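Local coordinates for protein polyguluronate lyase (Corynebacterium sp., PDB 1UAI) that probably cleaves the poly-alpha-L-guluronate of alginate as a lyase with a jellyroll beta-sandwich fold, at residues N48-N61 against S203-Y217. Numbering follows the deposited sequence.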
ATOM      1  N   ASN A  48     -11.009  10.059  -5.434  1.00  5.85           N
ATOM      2  CA  ASN A  48     -12.164   9.274  -5.840  1.00  6.64           C
ATOM      3  C   ASN A  48     -13.317  10.191  -6.248  1.00  6.55           C
ATOM      4  O   ASN A  48     -13.309  11.386  -5.949  1.00  6.80           O
ATOM      5  CB  ASN A  48     -12.594   8.301  -4.730  1.00  6.54           C
ATOM      6  CG  ASN A  48     -12.907   8.989  -3.416  1.00  6.23           C
ATOM      7  OD1 ASN A  48     -12.930  10.214  -3.324  1.00  6.76           O
ATOM      8  ND2 ASN A  48     -13.159   8.190  -2.385  1.00  7.87           N
ATOM      9  N   ALA A  49     -14.293   9.631  -6.956  1.00  7.63           N
ATOM     10  CA  ALA A  49     -15.440  10.401  -7.430  1.00  8.19           C
ATOM     11  C   ALA A  49     -16.173  11.139  -6.312  1.00  8.33           C
ATOM     12  O   ALA A  49     -16.652  12.256  -6.513  1.00  8.65           O
ATOM     13  CB  ALA A  49     -16.409   9.485  -8.173  1.00  9.72           C
ATOM     14  N   LYS A  50     -16.257  10.523  -5.137  1.00  7.58           N
ATOM     15  CA  LYS A  50     -16.949  11.140  -4.012  1.00  7.68           C
ATOM     16  C   LYS A  50     -16.144  12.218  -3.290  1.00  7.52           C
ATOM     17  O   LYS A  50     -16.639  12.838  -2.348  1.00  6.71           O
ATOM     18  CB  LYS A  50     -17.398  10.067  -3.015  1.00  8.63           C
ATOM     19  CG  LYS A  50     -18.526   9.187  -3.535  1.00 10.60           C
ATOM     20  CD  LYS A  50     -18.995   8.200  -2.477  1.00 12.40           C
ATOM     21  CE  LYS A  50     -20.167   7.366  -2.973  1.00 14.68           C
ATOM     22  NZ  LYS A  50     -19.795   6.525  -4.144  1.00 16.24           N
ATOM     23  N   CYS A  51     -14.909  12.441  -3.734  1.00  7.13           N
ATOM     24  CA  CYS A  51     -14.044  13.458  -3.141  1.00  6.79           C
ATOM     25  C   CYS A  51     -13.860  13.269  -1.632  1.00  6.15           C
ATOM     26  O   CYS A  51     -13.964  14.222  -0.858  1.00  7.28           O
ATOM     27  CB  CYS A  51     -14.614  14.855  -3.417  1.00  7.11           C
ATOM     28  SG  CYS A  51     -13.501  16.216  -2.939  1.00  8.11           S
ATOM     29  N   THR A  52     -13.577  12.034  -1.226  1.00  6.41           N
ATOM     30  CA  THR A  52     -13.379  11.708   0.183  1.00  6.92           C
ATOM     31  C   THR A  52     -12.042  11.030   0.459  1.00  6.40           C
ATOM     32  O   THR A  52     -11.631  10.912   1.611  1.00  6.80           O
ATOM     33  CB  THR A  52     -14.487  10.774   0.698  1.00  7.63           C
ATOM     34  OG1 THR A  52     -14.597   9.645  -0.177  1.00  8.09           O
ATOM     35  CG2 THR A  52     -15.820  11.505   0.764  1.00  9.27           C
ATOM     36  N   GLY A  53     -11.369  10.573  -0.592  1.00  6.07           N
ATOM     37  CA  GLY A  53     -10.092   9.913  -0.404  1.00  5.80           C
ATOM     38  C   GLY A  53      -9.347   9.718  -1.705  1.00  5.33           C
ATOM     39  O   GLY A  53      -9.711  10.286  -2.737  1.00  6.19           O
ATOM     40  N   VAL A  54      -8.297   8.906  -1.655  1.00  4.92           N
ATOM     41  CA  VAL A  54      -7.481   8.643  -2.828  1.00  5.15           C
ATOM     42  C   VAL A  54      -7.690   7.235  -3.362  1.00  4.80           C
ATOM     43  O   VAL A  54      -7.597   6.250  -2.626  1.00  5.23           O
ATOM     44  CB  VAL A  54      -5.979   8.836  -2.511  1.00  5.15           C
ATOM     45  CG1 VAL A  54      -5.135   8.551  -3.751  1.00  5.45           C
ATOM     46  CG2 VAL A  54      -5.737  10.253  -2.011  1.00  6.05           C
ATOM     47  N   GLN A  55      -7.980   7.161  -4.654  1.00  4.84           N
ATOM     48  CA  GLN A  55      -8.181   5.895  -5.340  1.00  4.81           C
ATOM     49  C   GLN A  55      -6.869   5.423  -5.960  1.00  4.40           C
ATOM     50  O   GLN A  55      -6.233   6.160  -6.717  1.00  5.31           O
ATOM     51  CB  GLN A  55      -9.232   6.068  -6.440  1.00  5.68           C
ATOM     52  CG  GLN A  55      -9.344   4.902  -7.410  1.00  6.18           C
ATOM     53  CD  GLN A  55     -10.449   5.115  -8.421  1.00  6.32           C
ATOM     54  OE1 GLN A  55     -11.613   5.265  -8.052  1.00  8.26           O
ATOM     55  NE2 GLN A  55     -10.095   5.140  -9.702  1.00  6.61           N
ATOM     56  N   PHE A  56      -6.470   4.201  -5.612  1.00  4.29           N
ATOM     57  CA  PHE A  56      -5.263   3.572  -6.144  1.00  4.53           C
ATOM     58  C   PHE A  56      -5.739   2.337  -6.899  1.00  4.63           C
ATOM     59  O   PHE A  56      -6.435   1.492  -6.330  1.00  5.02           O
ATOM     60  CB  PHE A  56      -4.339   3.108  -5.020  1.00  4.71           C
ATOM     61  CG  PHE A  56      -3.712   4.220  -4.234  1.00  4.56           C
ATOM     62  CD1 PHE A  56      -2.479   4.745  -4.609  1.00  4.89           C
ATOM     63  CD2 PHE A  56      -4.330   4.709  -3.089  1.00  4.82           C
ATOM     64  CE1 PHE A  56      -1.867   5.739  -3.848  1.00  5.46           C
ATOM     65  CE2 PHE A  56      -3.727   5.703  -2.321  1.00  5.42           C
ATOM     66  CZ  PHE A  56      -2.491   6.218  -2.701  1.00  5.05           C
ATOM     67  N   ARG A  57      -5.370   2.226  -8.170  1.00  4.58           N
ATOM     68  CA  ARG A  57      -5.775   1.077  -8.971  1.00  4.68           C
ATOM     69  C   ARG A  57      -4.597   0.528  -9.760  1.00  4.53           C
ATOM     70  O   ARG A  57      -3.816   1.289 -10.329  1.00  4.77           O
ATOM     71  CB  ARG A  57      -6.899   1.465  -9.941  1.00  4.95           C
ATOM     72  CG  ARG A  57      -7.404   0.299 -10.789  1.00  6.00           C
ATOM     73  CD  ARG A  57      -8.450   0.722 -11.816  1.00  5.98           C
ATOM     74  NE  ARG A  57      -9.639   1.293 -11.191  1.00  6.48           N
ATOM     75  CZ  ARG A  57     -10.719   1.683 -11.860  1.00  6.18           C
ATOM     76  NH1 ARG A  57     -10.760   1.558 -13.182  1.00  7.36           N
ATOM     77  NH2 ARG A  57     -11.753   2.202 -11.213  1.00  7.59           N
ATOM     78  N   ALA A  58      -4.470  -0.797  -9.778  1.00  5.05           N
ATOM     79  CA  ALA A  58      -3.413  -1.469 -10.523  1.00  4.70           C
ATOM     80  C   ALA A  58      -4.001  -2.727 -11.155  1.00  4.29           C
ATOM     81  O   ALA A  58      -4.445  -3.641 -10.455  1.00  4.99           O
ATOM     82  CB  ALA A  58      -2.248  -1.829  -9.605  1.00  5.50           C
ATOM     83  N   ALA A  59      -4.011  -2.755 -12.486  1.00  4.76           N
ATOM     84  CA  ALA A  59      -4.549  -3.882 -13.244  1.00  5.07           C
ATOM     85  C   ALA A  59      -3.497  -4.964 -13.447  1.00  5.58           C
ATOM     86  O   ALA A  59      -2.300  -4.697 -13.383  1.00  5.61           O
ATOM     87  CB  ALA A  59      -5.077  -3.398 -14.588  1.00  6.27           C
ATOM     88  N   VAL A  60      -3.950  -6.184 -13.715  1.00  5.61           N
ATOM     89  CA  VAL A  60      -3.038  -7.309 -13.887  1.00  5.81           C
ATOM     90  C   VAL A  60      -2.040  -7.167 -15.031  1.00  5.94           C
ATOM     91  O   VAL A  60      -0.997  -7.823 -15.029  1.00  6.40           O
ATOM     92  CB  VAL A  60      -3.817  -8.638 -14.064  1.00  6.45           C
ATOM     93  CG1 VAL A  60      -4.739  -8.853 -12.871  1.00  6.50           C
ATOM     94  CG2 VAL A  60      -4.611  -8.624 -15.366  1.00  6.79           C
ATOM     95  N   ASN A  61      -2.352  -6.311 -16.000  1.00  6.06           N
ATOM     96  CA  ASN A  61      -1.465  -6.093 -17.140  1.00  6.80           C
ATOM     97  C   ASN A  61      -0.609  -4.849 -16.920  1.00  7.08           C
ATOM     98  O   ASN A  61       0.034  -4.352 -17.844  1.00  7.75           O
ATOM     99  CB  ASN A  61      -2.286  -5.934 -18.423  1.00  8.00           C
ATOM    100  CG  ASN A  61      -3.125  -4.672 -18.423  1.00  7.57           C
ATOM    101  OD1 ASN A  61      -3.406  -4.101 -17.371  1.00  8.30           O
ATOM    102  ND2 ASN A  61      -3.539  -4.234 -19.607  1.00  8.47           N
ATOM    103  N   SER A 203      -3.710 -14.611 -13.978  1.00  6.81           N
ATOM    104  CA  SER A 203      -5.034 -14.004 -13.942  1.00  7.46           C
ATOM    105  C   SER A 203      -5.449 -13.620 -15.353  1.00  7.16           C
ATOM    106  O   SER A 203      -4.661 -13.055 -16.109  1.00  9.64           O
ATOM    107  CB  SER A 203      -5.045 -12.756 -13.053  1.00  7.04           C
ATOM    108  OG  SER A 203      -6.320 -12.130 -13.076  1.00  7.70           O
ATOM    109  N   SER A 204      -6.688 -13.937 -15.705  1.00  7.31           N
ATOM    110  CA  SER A 204      -7.222 -13.614 -17.022  1.00  7.85           C
ATOM    111  C   SER A 204      -8.581 -12.963 -16.810  1.00  7.69           C
ATOM    112  O   SER A 204      -9.260 -13.244 -15.825  1.00  8.05           O
ATOM    113  CB  SER A 204      -7.361 -14.886 -17.866  1.00  9.70           C
ATOM    114  OG  SER A 204      -8.121 -15.869 -17.187  1.00 13.03           O
ATOM    115  N   PRO A 205      -9.000 -12.081 -17.730  1.00  8.44           N
ATOM    116  CA  PRO A 205      -8.282 -11.672 -18.940  1.00  8.22           C
ATOM    117  C   PRO A 205      -7.111 -10.731 -18.677  1.00  6.99           C
ATOM    118  O   PRO A 205      -7.034 -10.080 -17.631  1.00  7.87           O
ATOM    119  CB  PRO A 205      -9.371 -10.998 -19.763  1.00  9.86           C
ATOM    120  CG  PRO A 205     -10.178 -10.319 -18.707  1.00  9.83           C
ATOM    121  CD  PRO A 205     -10.302 -11.393 -17.642  1.00  9.02           C
ATOM    122  N   CYS A 206      -6.197 -10.660 -19.638  1.00  7.65           N
ATOM    123  CA  CYS A 206      -5.047  -9.776 -19.524  1.00  8.00           C
ATOM    124  C   CYS A 206      -5.549  -8.426 -20.015  1.00  7.65           C
ATOM    125  O   CYS A 206      -5.336  -8.036 -21.166  1.00  9.07           O
ATOM    126  CB  CYS A 206      -3.912 -10.289 -20.399  1.00  8.81           C
ATOM    127  SG  CYS A 206      -2.354  -9.385 -20.174  1.00  9.40           S
ATOM    128  N   SER A 207      -6.216  -7.715 -19.115  1.00  8.14           N
ATOM    129  CA  SER A 207      -6.831  -6.441 -19.441  1.00  7.72           C
ATOM    130  C   SER A 207      -6.778  -5.440 -18.297  1.00  6.95           C
ATOM    131  O   SER A 207      -6.706  -5.821 -17.127  1.00  7.40           O
ATOM    132  CB  SER A 207      -8.288  -6.708 -19.826  1.00  9.49           C
ATOM    133  OG  SER A 207      -9.076  -5.536 -19.803  1.00  8.97           O
ATOM    134  N   SER A 208      -6.834  -4.158 -18.638  1.00  6.91           N
ATOM    135  CA  SER A 208      -6.805  -3.110 -17.629  1.00  7.31           C
ATOM    136  C   SER A 208      -8.112  -3.075 -16.844  1.00  7.47           C
ATOM    137  O   SER A 208      -8.218  -2.363 -15.848  1.00  8.27           O
ATOM    138  CB  SER A 208      -6.541  -1.749 -18.278  1.00  8.94           C
ATOM    139  OG  SER A 208      -5.229  -1.690 -18.810  1.00  8.77           O
ATOM    140  N   SER A 209      -9.102  -3.847 -17.286  1.00  7.67           N
ATOM    141  CA  SER A 209     -10.392  -3.907 -16.598  1.00  8.59           C
ATOM    142  C   SER A 209     -10.395  -5.002 -15.525  1.00  7.48           C
ATOM    143  O   SER A 209     -11.385  -5.187 -14.816  1.00  8.09           O
ATOM    144  CB  SER A 209     -11.519  -4.166 -17.600  1.00 11.46           C
ATOM    145  OG  SER A 209     -11.375  -5.434 -18.211  1.00 16.60           O
ATOM    146  N   ASN A 210      -9.282  -5.722 -15.429  1.00  7.00           N
ATOM    147  CA  ASN A 210      -9.088  -6.797 -14.452  1.00  6.14           C
ATOM    148  C   ASN A 210      -8.088  -6.188 -13.475  1.00  6.30           C
ATOM    149  O   ASN A 210      -6.889  -6.149 -13.753  1.00  6.58           O
ATOM    150  CB  ASN A 210      -8.493  -8.015 -15.163  1.00  7.03           C
ATOM    151  CG  ASN A 210      -8.272  -9.188 -14.239  1.00  6.05           C
ATOM    152  OD1 ASN A 210      -8.516  -9.106 -13.035  1.00  7.02           O
ATOM    153  ND2 ASN A 210      -7.798 -10.294 -14.799  1.00  7.04           N
ATOM    154  N   TYR A 211      -8.575  -5.729 -12.325  1.00  5.88           N
ATOM    155  CA  TYR A 211      -7.699  -5.018 -11.405  1.00  5.91           C
ATOM    156  C   TYR A 211      -8.005  -5.074  -9.922  1.00  5.25           C
ATOM    157  O   TYR A 211      -9.072  -5.511  -9.487  1.00  5.53           O
ATOM    158  CB  TYR A 211      -7.694  -3.543 -11.817  1.00  5.81           C
ATOM    159  CG  TYR A 211      -9.068  -2.889 -11.706  1.00  6.39           C
ATOM    160  CD1 TYR A 211      -9.527  -2.371 -10.490  1.00  6.69           C
ATOM    161  CD2 TYR A 211      -9.916  -2.810 -12.812  1.00  7.28           C
ATOM    162  CE1 TYR A 211     -10.794  -1.789 -10.382  1.00  7.24           C
ATOM    163  CE2 TYR A 211     -11.185  -2.233 -12.714  1.00  7.51           C
ATOM    164  CZ  TYR A 211     -11.617  -1.724 -11.499  1.00  7.63           C
ATOM    165  OH  TYR A 211     -12.864  -1.145 -11.409  1.00  9.28           O
ATOM    166  N   GLY A 212      -7.027  -4.597  -9.161  1.00  5.80           N
ATOM    167  CA  GLY A 212      -7.162  -4.476  -7.729  1.00  4.94           C
ATOM    168  C   GLY A 212      -7.241  -2.977  -7.481  1.00  4.74           C
ATOM    169  O   GLY A 212      -6.595  -2.189  -8.183  1.00  5.02           O
ATOM    170  N   GLN A 213      -8.046  -2.571  -6.508  1.00  4.28           N
ATOM    171  CA  GLN A 213      -8.183  -1.158  -6.182  1.00  5.13           C
ATOM    172  C   GLN A 213      -8.379  -0.974  -4.690  1.00  4.40           C
ATOM    173  O   GLN A 213      -9.090  -1.746  -4.044  1.00  4.75           O
ATOM    174  CB  GLN A 213      -9.369  -0.536  -6.924  1.00  4.89           C
ATOM    175  CG  GLN A 213      -9.626   0.923  -6.548  1.00  5.23           C
ATOM    176  CD  GLN A 213     -10.727   1.551  -7.377  1.00  6.38           C
ATOM    177  OE1 GLN A 213     -10.625   1.631  -8.600  1.00  6.90           O
ATOM    178  NE2 GLN A 213     -11.786   1.999  -6.715  1.00  6.81           N
ATOM    179  N   VAL A 214      -7.731   0.057  -4.161  1.00  4.98           N
ATOM    180  CA  VAL A 214      -7.805   0.410  -2.751  1.00  4.63           C
ATOM    181  C   VAL A 214      -8.065   1.912  -2.648  1.00  4.94           C
ATOM    182  O   VAL A 214      -7.546   2.692  -3.448  1.00  5.91           O
ATOM    183  CB  VAL A 214      -6.468   0.104  -2.025  1.00  5.46           C
ATOM    184  CG1 VAL A 214      -6.492   0.666  -0.613  1.00  7.71           C
ATOM    185  CG2 VAL A 214      -6.218  -1.392  -1.996  1.00  5.92           C
ATOM    186  N   SER A 215      -8.877   2.308  -1.675  1.00  5.22           N
ATOM    187  CA  SER A 215      -9.159   3.718  -1.434  1.00  5.55           C
ATOM    188  C   SER A 215      -8.569   4.048  -0.070  1.00  5.62           C
ATOM    189  O   SER A 215      -8.831   3.355   0.917  1.00  5.72           O
ATOM    190  CB  SER A 215     -10.665   3.990  -1.441  1.00  6.27           C
ATOM    191  OG  SER A 215     -11.186   3.936  -2.758  1.00  7.28           O
ATOM    192  N   LEU A 216      -7.762   5.102  -0.030  1.00  5.10           N
ATOM    193  CA  LEU A 216      -7.093   5.536   1.189  1.00  4.78           C
ATOM    194  C   LEU A 216      -7.725   6.833   1.685  1.00  5.12           C
ATOM    195  O   LEU A 216      -7.732   7.844   0.982  1.00  5.40           O
ATOM    196  CB  LEU A 216      -5.609   5.733   0.885  1.00  5.51           C
ATOM    197  CG  LEU A 216      -4.611   5.912   2.027  1.00  6.37           C
ATOM    198  CD1 LEU A 216      -4.707   4.746   2.996  1.00  7.55           C
ATOM    199  CD2 LEU A 216      -3.206   6.002   1.443  1.00  6.02           C
ATOM    200  N   TYR A 217      -8.239   6.788   2.911  1.00  5.21           N
ATOM    201  CA  TYR A 217      -8.938   7.913   3.525  1.00  5.42           C
ATOM    202  C   TYR A 217      -8.165   8.685   4.582  1.00  5.61           C
ATOM    203  O   TYR A 217      -8.435   9.863   4.817  1.00  6.56           O
ATOM    204  CB  TYR A 217     -10.252   7.398   4.111  1.00  6.08           C
ATOM    205  CG  TYR A 217     -11.177   6.886   3.038  1.00  6.34           C
ATOM    206  CD1 TYR A 217     -11.890   7.779   2.243  1.00  6.93           C
ATOM    207  CD2 TYR A 217     -11.281   5.522   2.757  1.00  7.28           C
ATOM    208  CE1 TYR A 217     -12.677   7.341   1.195  1.00  9.18           C
ATOM    209  CE2 TYR A 217     -12.073   5.068   1.699  1.00  7.40           C
ATOM    210  CZ  TYR A 217     -12.765   5.991   0.923  1.00  7.81           C
ATOM    211  OH  TYR A 217     -13.531   5.584  -0.145  1.00  9.72           O
TER
HETATM  212  O   HOH W   1     -13.390   5.382  -3.365  1.00 10.12           O
HETATM  213  O   HOH W   2     -16.234   7.452   0.053  1.00 15.90           O
HETATM  214  O   HOH W   3     -13.742   2.872  -8.775  1.00 18.53           O
HETATM  215  O   HOH W   4      -9.376   0.095 -15.263  1.00 10.75           O
HETATM  216  O   HOH W   5      -3.063  -1.427 -16.931  1.00  8.45           O
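Phe56 and Val214 form a hydrogen-bonded pair midway along the paired region of two antiparallel neighbours, strand 54-59 and the first part of strand 211-223, in one sheet of the jellyroll beta-sandwich. Between the two sheets the packing is apolar and close: Phe56 CE2 lies 3.7 Å from Leu216 CB, while Leu75 of the facing sheet touches both side chains. Phe56 CG sits anti to its carbonyl carbon (chi1 -68°), which turns one ring edge to Val214 O.

On the other face, Arg57, Gln213 and Tyr211 build a polar layer threaded with water. The Arg57 guanidinium lies flat over Tyr211, planes 8° apart; CZ is off-centre in a cation-pi contact, and CD makes a CH-pi contact 3.6 Å from the ring centroid. The bend at chi3 (-61°) folds the arginine back across the ring; NE and NH2 then grip Gln213 side-on, both donating to OE1, which lies in the guanidinium plane. This two-nitrogen grip and the ring beneath fix the guanidinium's rotation. The Gln55 amide, its NE2 hydrogen-bonded to Pro43 O, stacks on that of Gln213, whose NE2 also bonds Asn104 of the next strand. One water, held only weakly by Arg57 NH2, also reaches Gln55 OE1 and Gln213 NE2; another bridges NH1 to Ser208 O.

Where the strands end, Val60 wedges its methyls against Asn210, whose ND2 donates to Ser203 OG and Pro205 O; Glu108 holds both side chains, its N to Asn210 OD1 and its O to Ser203 OG. Farther out the contact is looser and wetter: Asn61 ND2 reaches Ser208 OG in its own amide plane at 3.2 Å, and one water bridges Asn61 OD1 to that same Ser208 OG.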